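Local structure of 2-hydroxychromene-2-carboxylate isomerase (Pseudomonas putida, 2IMF) at residues L10-Y15 with A112-G117; Q19-L24 with F185-A190. The protein catalyses the reversible, glutathione-dependent isomerisation of 2-hydroxychromene-2-carboxylate to trans-o-hydroxybenzylidenepyruvate in bacterial naphthalene degradation. All blocks are in the same frame, centred on the assembly; numbering follows the deposited sequence. Where two conformers were deposited one is given.

Helix 12-28 takes part in both contacts, and the pair illustrates how one helix changes its chemistry along its length. At its N-terminal end, contact 1 is a buried meeting with the end of helix 99-115, built from a proline, two aromatic side chains and no hydrogen bond across the segments, with glutathione and a methyl ether of the ring-opened reaction product close by. About 18 Å away, centre to centre, contact 2 is only partly buried: the same helix runs beside helix 184-198 and is joined to it by a two-bond salt bridge, with leucines beneath and a phosphate ion bound to the same arginine. Aromatic packing is thus found at the active-site end, ion pairing at the more exposed one.

Contact 1 of 2, residues L10-Y15 with A112-G117; sequences LSPFSY and AVWGEG. With GSH (glutathione), chain E; TOM (4-(2-methoxyphenyl)-2-oxobut-3-enoic acid), chain F.
Pro-12 lies almost squarely on the indole of Trp-114: its CB is 3.5 Å from the centroid of the six-membered ring and only 9° off the normal, a CH-pi contact over the face. A second one runs the other way, for Trp-114 CB sits over one face of the Tyr-15 ring, 3.7 Å from its centroid. The tryptophan is therefore donor at its CB and acceptor at its ring, and no hydrogen bond crosses between the segments. Tyr-15 has its CG anti to the backbone N (chi1 162°), which carries the ring across Trp-114 CB and on to the backbone of Gly-115, where OH comes within 3.5 Å of CA; that hydroxyl is hydrogen-bonded to the carbonyl of Pro-77. At the indole edge, Leu-10 O approaches CZ2 of Trp-114 to 3.1 Å. This carbonyl is buried and has no hydrogen-bonding partner, whereas Trp-114 NE1 is bonded to the carbonyl of Phe-9. Pro-12 also touches the bound 4-(2-methoxyphenyl)-2-oxobut-3-enoic acid, its CD 3.6 Å from the aromatic C2, and so lies between that ligand's aromatic ring and the indole, whose edge the methoxy carbon C11 also approaches. Ser-11, the N-cap residue and inferred nucleophile, places its OG 3.2 Å from the glutathione sulfur SG2 and shares a hydrogen bond with Ser-14 OG (3.0 Å). Phe-13 receives glutathione CB1 over the centre of one ring face. Trp-114 thus packs on the start of the first helix of a thioredoxin-like domain, which contributes Ser-11 and Phe-13 to the glutathione site of this kappa-class transferase.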
ATOM      1  N   LEU A  10      -6.591 -12.332  10.840  1.00 12.33           N
ATOM      2  CA  LEU A  10      -7.085 -10.967  11.231  1.00 13.30           C
ATOM      3  C   LEU A  10      -7.048  -9.985  10.103  1.00 12.91           C
ATOM      4  O   LEU A  10      -7.649  -8.928  10.195  1.00 13.42           O
ATOM      5  CB  LEU A  10      -6.328 -10.370  12.428  1.00 13.90           C
ATOM      6  CG  LEU A  10      -4.873 -10.000  12.208  1.00 15.55           C
ATOM      7  CD1 LEU A  10      -4.720  -8.629  11.513  1.00 20.44           C
ATOM      8  CD2 LEU A  10      -4.198  -9.883  13.542  1.00 19.00           C
ATOM      9  N   SER A  11      -6.345 -10.309   8.997  1.00 12.17           N
ATOM     10  CA  SER A  11      -6.028  -9.311   7.957  1.00 12.20           C
ATOM     11  C   SER A  11      -6.992  -9.302   6.798  1.00 13.19           C
ATOM     12  O   SER A  11      -7.037 -10.265   6.069  1.00 12.18           O
ATOM     13  CB  SER A  11      -4.607  -9.582   7.505  1.00 12.89           C
ATOM     14  OG  SER A  11      -4.274  -8.860   6.296  1.00 12.43           O
ATOM     15  N   PRO A  12      -7.708  -8.190   6.628  1.00 11.00           N
ATOM     16  CA  PRO A  12      -8.620  -8.126   5.479  1.00 11.10           C
ATOM     17  C   PRO A  12      -7.879  -8.029   4.139  1.00 13.10           C
ATOM     18  O   PRO A  12      -8.418  -8.470   3.147  1.00 12.05           O
ATOM     19  CB  PRO A  12      -9.447  -6.847   5.749  1.00 11.74           C
ATOM     20  CG  PRO A  12      -8.533  -5.981   6.588  1.00 12.11           C
ATOM     21  CD  PRO A  12      -7.722  -6.959   7.478  1.00 12.94           C
ATOM     22  N   PHE A  13      -6.678  -7.449   4.103  1.00 11.89           N
ATOM     23  CA  PHE A  13      -5.912  -7.481   2.869  1.00 11.89           C
ATOM     24  C   PHE A  13      -5.478  -8.898   2.563  1.00 12.42           C
ATOM     25  O   PHE A  13      -5.373  -9.267   1.373  1.00 11.86           O
ATOM     26  CB  PHE A  13      -4.745  -6.506   3.028  1.00 12.34           C
ATOM     27  CG  PHE A  13      -5.215  -5.055   3.009  1.00 11.10           C
ATOM     28  CD1 PHE A  13      -5.646  -4.456   1.835  1.00 10.88           C
ATOM     29  CD2 PHE A  13      -5.250  -4.349   4.176  1.00 13.54           C
ATOM     30  CE1 PHE A  13      -6.081  -3.144   1.818  1.00 14.02           C
ATOM     31  CE2 PHE A  13      -5.676  -2.986   4.185  1.00 15.75           C
ATOM     32  CZ  PHE A  13      -6.108  -2.423   3.010  1.00 14.99           C
ATOM     33  N   SER A  14      -5.298  -9.731   3.578  1.00 11.56           N
ATOM     34  CA  SER A  14      -5.005 -11.142   3.349  1.00 11.71           C
ATOM     35  C   SER A  14      -6.192 -11.936   2.822  1.00 12.46           C
ATOM     36  O   SER A  14      -6.027 -12.870   2.013  1.00 12.81           O
ATOM     37  CB  SER A  14      -4.460 -11.809   4.599  1.00 11.22           C
ATOM     38  OG  SER A  14      -3.191 -11.273   4.954  1.00 12.74           O
ATOM     39  N   TYR A  15      -7.420 -11.540   3.251  1.00 11.35           N
ATOM     40  CA  TYR A  15      -8.627 -12.148   2.778  1.00 12.57           C
ATOM     41  C   TYR A  15      -8.686 -11.874   1.295  1.00 12.02           C
ATOM     42  O   TYR A  15      -8.944 -12.788   0.479  1.00 12.50           O
ATOM     43  CB  TYR A  15      -9.804 -11.476   3.461  1.00 12.59           C
ATOM     44  CG  TYR A  15     -11.122 -11.688   2.789  1.00 12.52           C
ATOM     45  CD1 TYR A  15     -11.698 -12.961   2.712  1.00 13.32           C
ATOM     46  CD2 TYR A  15     -11.837 -10.593   2.306  1.00 12.80           C
ATOM     47  CE1 TYR A  15     -13.009 -13.116   2.132  1.00 12.40           C
ATOM     48  CE2 TYR A  15     -13.126 -10.738   1.758  1.00 14.58           C
ATOM     49  CZ  TYR A  15     -13.656 -12.033   1.652  1.00 14.83           C
ATOM     50  OH  TYR A  15     -14.910 -12.266   1.097  1.00 15.72           O
ATOM     51  N   ALA A 112     -15.631 -17.138   6.248  1.00 14.02           N
ATOM     52  CA  ALA A 112     -16.432 -16.944   7.479  1.00 14.73           C
ATOM     53  C   ALA A 112     -16.096 -15.626   8.158  1.00 13.62           C
ATOM     54  O   ALA A 112     -17.012 -14.813   8.469  1.00 14.66           O
ATOM     55  CB  ALA A 112     -16.141 -18.075   8.454  1.00 15.46           C
ATOM     56  N   VAL A 113     -14.811 -15.339   8.402  1.00 13.33           N
ATOM     57  CA  VAL A 113     -14.416 -14.172   9.192  1.00 13.79           C
ATOM     58  C   VAL A 113     -14.570 -12.876   8.394  1.00 13.31           C
ATOM     59  O   VAL A 113     -15.217 -11.954   8.864  1.00 13.81           O
ATOM     60  CB  VAL A 113     -12.928 -14.336   9.684  1.00 13.29           C
ATOM     61  CG1 VAL A 113     -12.449 -13.056  10.416  1.00 13.05           C
ATOM     62  CG2 VAL A 113     -12.794 -15.545  10.621  1.00 14.61           C
ATOM     63  N   TRP A 114     -14.119 -12.825   7.143  1.00 14.21           N
ATOM     64  CA  TRP A 114     -14.112 -11.580   6.422  1.00 13.24           C
ATOM     65  C   TRP A 114     -15.178 -11.544   5.348  1.00 13.74           C
ATOM     66  O   TRP A 114     -15.524 -10.450   4.904  1.00 15.92           O
ATOM     67  CB  TRP A 114     -12.689 -11.291   5.865  1.00 13.65           C
ATOM     68  CG  TRP A 114     -11.807 -10.826   6.830  1.00 13.19           C
ATOM     69  CD1 TRP A 114     -10.836 -11.538   7.487  1.00 13.87           C
ATOM     70  CD2 TRP A 114     -11.818  -9.523   7.414  1.00 13.07           C
ATOM     71  NE1 TRP A 114     -10.231 -10.747   8.453  1.00 12.48           N
ATOM     72  CE2 TRP A 114     -10.837  -9.490   8.412  1.00 12.60           C
ATOM     73  CE3 TRP A 114     -12.589  -8.367   7.184  1.00 12.71           C
ATOM     74  CZ2 TRP A 114     -10.547  -8.329   9.143  1.00 11.51           C
ATOM     75  CZ3 TRP A 114     -12.312  -7.238   7.866  1.00 13.89           C
ATOM     76  CH2 TRP A 114     -11.306  -7.218   8.863  1.00 11.43           C
ATOM     77  N   GLY A 115     -15.674 -12.671   4.893  1.00 14.61           N
ATOM     78  CA  GLY A 115     -16.805 -12.673   3.956  1.00 16.19           C
ATOM     79  C   GLY A 115     -18.111 -12.460   4.676  1.00 16.73           C
ATOM     80  O   GLY A 115     -19.006 -11.747   4.171  1.00 18.40           O
ATOM     81  N   GLU A 116     -18.277 -13.099   5.829  1.00 16.49           N
ATOM     82  CA  GLU A 116     -19.497 -12.985   6.669  1.00 17.01           C
ATOM     83  C   GLU A 116     -19.354 -12.164   7.921  1.00 17.48           C
ATOM     84  O   GLU A 116     -20.363 -11.860   8.570  1.00 18.82           O
ATOM     85  CB  GLU A 116     -19.968 -14.391   7.037  1.00 19.13           C
ATOM     86  CG  GLU A 116     -20.365 -15.239   5.862  1.00 21.48           C
ATOM     87  CD  GLU A 116     -20.956 -16.533   6.343  1.00 26.38           C
ATOM     88  OE1 GLU A 116     -21.994 -16.496   7.014  1.00 30.63           O
ATOM     89  OE2 GLU A 116     -20.375 -17.594   6.114  1.00 28.54           O
ATOM     90  N   GLY A 117     -18.155 -11.785   8.298  1.00 15.20           N
ATOM     91  CA  GLY A 117     -18.005 -11.019   9.508  1.00 13.33           C
ATOM     92  C   GLY A 117     -18.143 -11.814  10.804  1.00 15.57           C
ATOM     93  O   GLY A 117     -18.461 -11.211  11.852  1.00 15.65           O
TER
HETATM   94  N1  GSH E 301      -1.459  -1.883   0.514  1.00 13.02           N
HETATM   95  CA1 GSH E 301      -1.747  -3.144   1.119  1.00 13.96           C
HETATM   96  C1  GSH E 301      -2.587  -4.080   0.327  1.00 12.81           C
HETATM   97  O11 GSH E 301      -2.651  -5.268   0.651  1.00 13.60           O
HETATM   98  O12 GSH E 301      -3.303  -3.433  -0.469  1.00 14.93           O
HETATM   99  CB1 GSH E 301      -1.739  -3.108   2.643  1.00 13.48           C
HETATM  100  CG1 GSH E 301      -1.461  -4.416   3.382  1.00 12.07           C
HETATM  101  CD1 GSH E 301      -1.497  -4.198   4.869  1.00 14.80           C
HETATM  102  OE1 GSH E 301      -1.738  -2.979   5.343  1.00 16.21           O
HETATM  103  N2  GSH E 301      -1.322  -5.209   5.687  1.00 13.74           N
HETATM  104  CA2 GSH E 301      -1.166  -5.074   7.129  1.00 13.23           C
HETATM  105  C2  GSH E 301       0.223  -5.172   7.588  1.00 13.70           C
HETATM  106  O2  GSH E 301       0.997  -6.157   7.085  1.00 14.00           O
HETATM  107  CB2 GSH E 301      -2.001  -6.209   7.805  1.00 13.99           C
HETATM  108  SG2 GSH E 301      -3.809  -5.942   7.644  1.00 18.83           S
HETATM  109  N3  GSH E 301       0.712  -4.308   8.430  1.00 18.37           N
HETATM  110  CA3 GSH E 301       2.151  -4.302   8.692  1.00 18.82           C
HETATM  111  C3  GSH E 301       2.714  -2.971   8.248  1.00 21.68           C
HETATM  112  O31 GSH E 301       3.941  -2.798   8.364  1.00 21.24           O
HETATM  113  O32 GSH E 301       1.932  -2.053   7.831  1.00 22.99           O
HETATM  114  O8  TOM F 305      -3.792  -2.559  11.248  1.00 38.92           O
HETATM  115  C9  TOM F 305      -3.299  -3.681  11.259  1.00 39.00           C
HETATM  116  C10 TOM F 305      -2.413  -4.171  12.284  1.00 39.18           C
HETATM  117  O11 TOM F 305      -1.240  -3.727  12.231  1.00 40.54           O
HETATM  118  O10 TOM F 305      -2.810  -5.044  13.082  1.00 45.15           O
HETATM  119  C8  TOM F 305      -3.485  -4.667  10.148  1.00 33.61           C
HETATM  120  C7  TOM F 305      -4.175  -4.466   9.049  1.00 25.71           C
HETATM  121  C1  TOM F 305      -5.618  -4.004   9.012  1.00 24.42           C
HETATM  122  C6  TOM F 305      -5.898  -3.053   8.051  1.00 21.40           C
HETATM  123  C5  TOM F 305      -7.189  -2.543   7.951  1.00 23.45           C
HETATM  124  C4  TOM F 305      -8.189  -3.066   8.789  1.00 23.76           C
HETATM  125  C3  TOM F 305      -7.924  -4.026   9.742  1.00 20.58           C
HETATM  126  C2  TOM F 305      -6.602  -4.499   9.833  1.00 25.16           C
HETATM  127  O2  TOM F 305      -6.234  -5.460  10.711  1.00 25.60           O
HETATM  128  C11 TOM F 305      -7.352  -6.117  11.313  1.00 29.17           C

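Contact 2 of 2, residues Q19-L24 with F185-A190; sequences QRLSKL and FMLESA. With PO4 (phosphate ion), chain D.
Arg-20 grips Glu-188 side-on with two nitrogens: NE donates to OE2 at 2.7 Å and NH2 to OE1 of the same carboxylate at 2.9 Å. Both bonds are nearly straight, and both oxygens are met on their syn side, although the guanidinium and carboxylate planes are twisted 33° apart. Extended from CG to NE, the arginine chain reaches across from one helix to the other, where the axes of 19-24 and 185-190 come no nearer than 12.1 Å. The guanidinium also serves a phosphate ion, probably from the crystallisation liquor, through NH1 to O4 and NH2 to O2, each 3.0 Å long; NH1 is bonded to the hydroxyl of Tyr-74 as well. An alanine here would remove every one of these donors, and Glu-188 would probably be left without its ionic mate and freer to turn. Beside the ion pair, Leu-24 CD1 rests 3.4 Å from Glu-188 OE2 and also meets the CG of that glutamate, giving the bridge an apolar flank. Deeper in, Leu-21 and Leu-187 touch through their CD2 methyls at 4.0 Å, above strand 170-173. Phe-185 turns its ring away, to Trp-70 of the second subunit. The two segments, near-parallel with a crossing angle of -21°, are joined by a salt bridge on the more exposed side and by leucines against the sheet, and thus pack side by side on the first and last helices of a thioredoxin-like domain.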
ATOM      1  N   GLN A  19      -8.302 -14.668  -1.838  1.00 14.43           N
ATOM      2  CA  GLN A  19      -9.328 -14.882  -2.901  1.00 16.94           C
ATOM      3  C   GLN A  19      -8.639 -14.890  -4.266  1.00 17.76           C
ATOM      4  O   GLN A  19      -8.937 -15.757  -5.111  1.00 17.55           O
ATOM      5  CB  GLN A  19     -10.344 -13.703  -2.845  0.70 16.12           C
ATOM      6  CG  GLN A  19     -11.357 -13.535  -4.060  0.70 19.23           C
ATOM      7  CD  GLN A  19     -12.334 -14.677  -4.152  0.70 24.21           C
ATOM      8  OE1 GLN A  19     -12.582 -15.400  -3.188  0.70 22.75           O
ATOM      9  NE2 GLN A  19     -12.920 -14.829  -5.324  0.70 23.74           N
ATOM     10  N   ARG A  20      -7.726 -13.937  -4.503  1.00 16.34           N
ATOM     11  CA  ARG A  20      -7.154 -13.810  -5.842  1.00 17.86           C
ATOM     12  C   ARG A  20      -6.204 -14.950  -6.043  1.00 17.80           C
ATOM     13  O   ARG A  20      -6.211 -15.568  -7.130  1.00 18.32           O
ATOM     14  CB  ARG A  20      -6.444 -12.472  -5.931  1.00 17.70           C
ATOM     15  CG  ARG A  20      -5.560 -12.259  -7.164  1.00 19.09           C
ATOM     16  CD  ARG A  20      -5.539 -10.804  -7.360  1.00 20.14           C
ATOM     17  NE  ARG A  20      -4.740 -10.336  -8.516  1.00 21.08           N
ATOM     18  CZ  ARG A  20      -4.672  -9.055  -8.871  1.00 22.33           C
ATOM     19  NH1 ARG A  20      -5.286  -8.075  -8.167  1.00 19.53           N
ATOM     20  NH2 ARG A  20      -3.873  -8.730  -9.877  1.00 21.26           N
ATOM     21  N   LEU A  21      -5.385 -15.332  -5.062  1.00 14.49           N
ATOM     22  CA  LEU A  21      -4.505 -16.486  -5.192  1.00 16.56           C
ATOM     23  C   LEU A  21      -5.268 -17.770  -5.415  1.00 17.36           C
ATOM     24  O   LEU A  21      -4.803 -18.614  -6.195  1.00 18.58           O
ATOM     25  CB  LEU A  21      -3.578 -16.642  -3.998  1.00 14.46           C
ATOM     26  CG  LEU A  21      -2.563 -15.504  -3.922  1.00 14.15           C
ATOM     27  CD1 LEU A  21      -2.021 -15.457  -2.452  1.00 17.58           C
ATOM     28  CD2 LEU A  21      -1.391 -15.817  -4.917  1.00 15.56           C
ATOM     29  N   SER A  22      -6.386 -17.949  -4.746  1.00 16.55           N
ATOM     30  CA  SER A  22      -7.176 -19.195  -4.928  1.00 19.08           C
ATOM     31  C   SER A  22      -7.674 -19.285  -6.329  1.00 20.88           C
ATOM     32  O   SER A  22      -7.657 -20.411  -6.860  1.00 21.20           O
ATOM     33  CB  SER A  22      -8.307 -19.231  -3.950  0.33 19.46           C
ATOM     34  OG  SER A  22      -7.727 -19.594  -2.735  0.33 17.35           O
ATOM     35  N   LYS A  23      -8.093 -18.157  -6.916  1.00 23.12           N
ATOM     36  CA  LYS A  23      -8.528 -18.175  -8.332  1.00 25.44           C
ATOM     37  C   LYS A  23      -7.397 -18.520  -9.248  1.00 26.11           C
ATOM     38  O   LYS A  23      -7.621 -19.198 -10.263  1.00 27.61           O
ATOM     39  CB  LYS A  23      -9.192 -16.881  -8.762  1.00 26.48           C
ATOM     40  CG  LYS A  23     -10.542 -16.698  -8.109  1.00 29.39           C
ATOM     41  CD  LYS A  23     -11.451 -15.840  -8.931  1.00 36.47           C
ATOM     42  CE  LYS A  23     -12.844 -15.866  -8.336  1.00 40.42           C
ATOM     43  NZ  LYS A  23     -13.178 -17.197  -7.688  1.00 40.48           N
ATOM     44  N   LEU A  24      -6.175 -18.097  -8.940  1.00 24.96           N
ATOM     45  CA  LEU A  24      -5.039 -18.446  -9.786  1.00 26.39           C
ATOM     46  C   LEU A  24      -4.768 -19.904  -9.689  1.00 26.85           C
ATOM     47  O   LEU A  24      -4.417 -20.578 -10.688  1.00 28.02           O
ATOM     48  CB  LEU A  24      -3.790 -17.664  -9.354  1.00 24.08           C
ATOM     49  CG  LEU A  24      -3.801 -16.161  -9.633  1.00 27.79           C
ATOM     50  CD1 LEU A  24      -2.675 -15.415  -8.908  1.00 24.26           C
ATOM     51  CD2 LEU A  24      -3.825 -15.802 -11.128  1.00 29.91           C
ATOM     52  N   PHE A 185      -0.391  -8.140  -8.755  1.00 15.37           N
ATOM     53  CA  PHE A 185      -0.227  -7.981 -10.223  1.00 14.95           C
ATOM     54  C   PHE A 185       1.231  -8.181 -10.565  1.00 16.77           C
ATOM     55  O   PHE A 185       1.568  -8.708 -11.677  1.00 16.69           O
ATOM     56  CB  PHE A 185      -0.743  -6.647 -10.745  1.00 17.07           C
ATOM     57  CG  PHE A 185       0.169  -5.475 -10.474  1.00 14.25           C
ATOM     58  CD1 PHE A 185       0.077  -4.736  -9.288  1.00 15.76           C
ATOM     59  CD2 PHE A 185       1.066  -5.069 -11.441  1.00 16.13           C
ATOM     60  CE1 PHE A 185       0.941  -3.632  -9.083  1.00 17.33           C
ATOM     61  CE2 PHE A 185       1.909  -4.008 -11.264  1.00 18.16           C
ATOM     62  CZ  PHE A 185       1.864  -3.257 -10.066  1.00 16.96           C
ATOM     63  N   MET A 186       2.139  -7.860  -9.633  1.00 15.63           N
ATOM     64  CA  MET A 186       3.548  -8.063  -9.974  1.00 15.00           C
ATOM     65  C   MET A 186       3.926  -9.508  -9.865  1.00 16.46           C
ATOM     66  O   MET A 186       4.777 -10.021 -10.666  1.00 16.70           O
ATOM     67  CB  MET A 186       4.438  -7.262  -9.021  1.00 13.46           C
ATOM     68  CG  MET A 186       4.297  -5.756  -9.179  1.00 14.41           C
ATOM     69  SD  MET A 186       5.383  -4.960  -7.951  1.00 15.37           S
ATOM     70  CE  MET A 186       5.184  -3.234  -8.304  1.00 17.73           C
ATOM     71  N   LEU A 187       3.370 -10.233  -8.901  1.00 16.46           N
ATOM     72  CA  LEU A 187       3.606 -11.658  -8.810  1.00 16.14           C
ATOM     73  C   LEU A 187       3.047 -12.309 -10.085  1.00 17.02           C
ATOM     74  O   LEU A 187       3.715 -13.205 -10.645  1.00 15.93           O
ATOM     75  CB  LEU A 187       2.816 -12.190  -7.617  1.00 16.16           C
ATOM     76  CG  LEU A 187       2.793 -13.737  -7.493  1.00 15.80           C
ATOM     77  CD1 LEU A 187       4.137 -14.452  -7.328  1.00 21.74           C
ATOM     78  CD2 LEU A 187       1.936 -14.182  -6.404  1.00 22.16           C
ATOM     79  N   GLU A 188       1.913 -11.863 -10.584  1.00 16.20           N
ATOM     80  CA  GLU A 188       1.295 -12.490 -11.719  1.00 17.67           C
ATOM     81  C   GLU A 188       2.220 -12.217 -12.898  1.00 19.31           C
ATOM     82  O   GLU A 188       2.477 -13.125 -13.723  1.00 20.34           O
ATOM     83  CB  GLU A 188      -0.090 -11.967 -11.908  1.00 17.64           C
ATOM     84  CG  GLU A 188      -1.048 -12.617 -10.868  1.00 19.99           C
ATOM     85  CD  GLU A 188      -2.295 -11.794 -10.642  1.00 24.22           C
ATOM     86  OE1 GLU A 188      -2.571 -10.796 -11.361  1.00 23.57           O
ATOM     87  OE2 GLU A 188      -3.070 -12.155  -9.710  1.00 23.61           O
ATOM     88  N   SER A 189       2.775 -11.033 -13.024  1.00 17.43           N
ATOM     89  CA  SER A 189       3.666 -10.775 -14.152  1.00 17.75           C
ATOM     90  C   SER A 189       4.931 -11.642 -14.070  1.00 18.43           C
ATOM     91  O   SER A 189       5.418 -12.180 -15.149  1.00 18.08           O
ATOM     92  CB  SER A 189       4.070  -9.303 -14.160  0.33 17.58           C
ATOM     93  OG  SER A 189       3.005  -8.514 -14.598  0.33 16.31           O
ATOM     94  N   ALA A 190       5.505 -11.851 -12.925  1.00 18.09           N
ATOM     95  CA  ALA A 190       6.671 -12.695 -12.775  1.00 18.75           C
ATOM     96  C   ALA A 190       6.301 -14.132 -13.154  1.00 19.41           C
ATOM     97  O   ALA A 190       7.139 -14.837 -13.747  1.00 20.17           O
ATOM     98  CB  ALA A 190       7.196 -12.662 -11.340  1.00 18.29           C
TER
HETATM   99  P   PO4 D 308      -4.599  -4.972 -10.097  0.75 22.60           P
HETATM  100  O1  PO4 D 308      -5.143  -3.730 -10.829  0.75 28.18           O
HETATM  101  O2  PO4 D 308      -4.113  -5.980 -11.138  0.75 25.33           O
HETATM  102  O3  PO4 D 308      -3.638  -4.593  -8.995  0.75 28.11           O
HETATM  103  O4  PO4 D 308      -5.854  -5.462  -9.464  0.75 27.90           O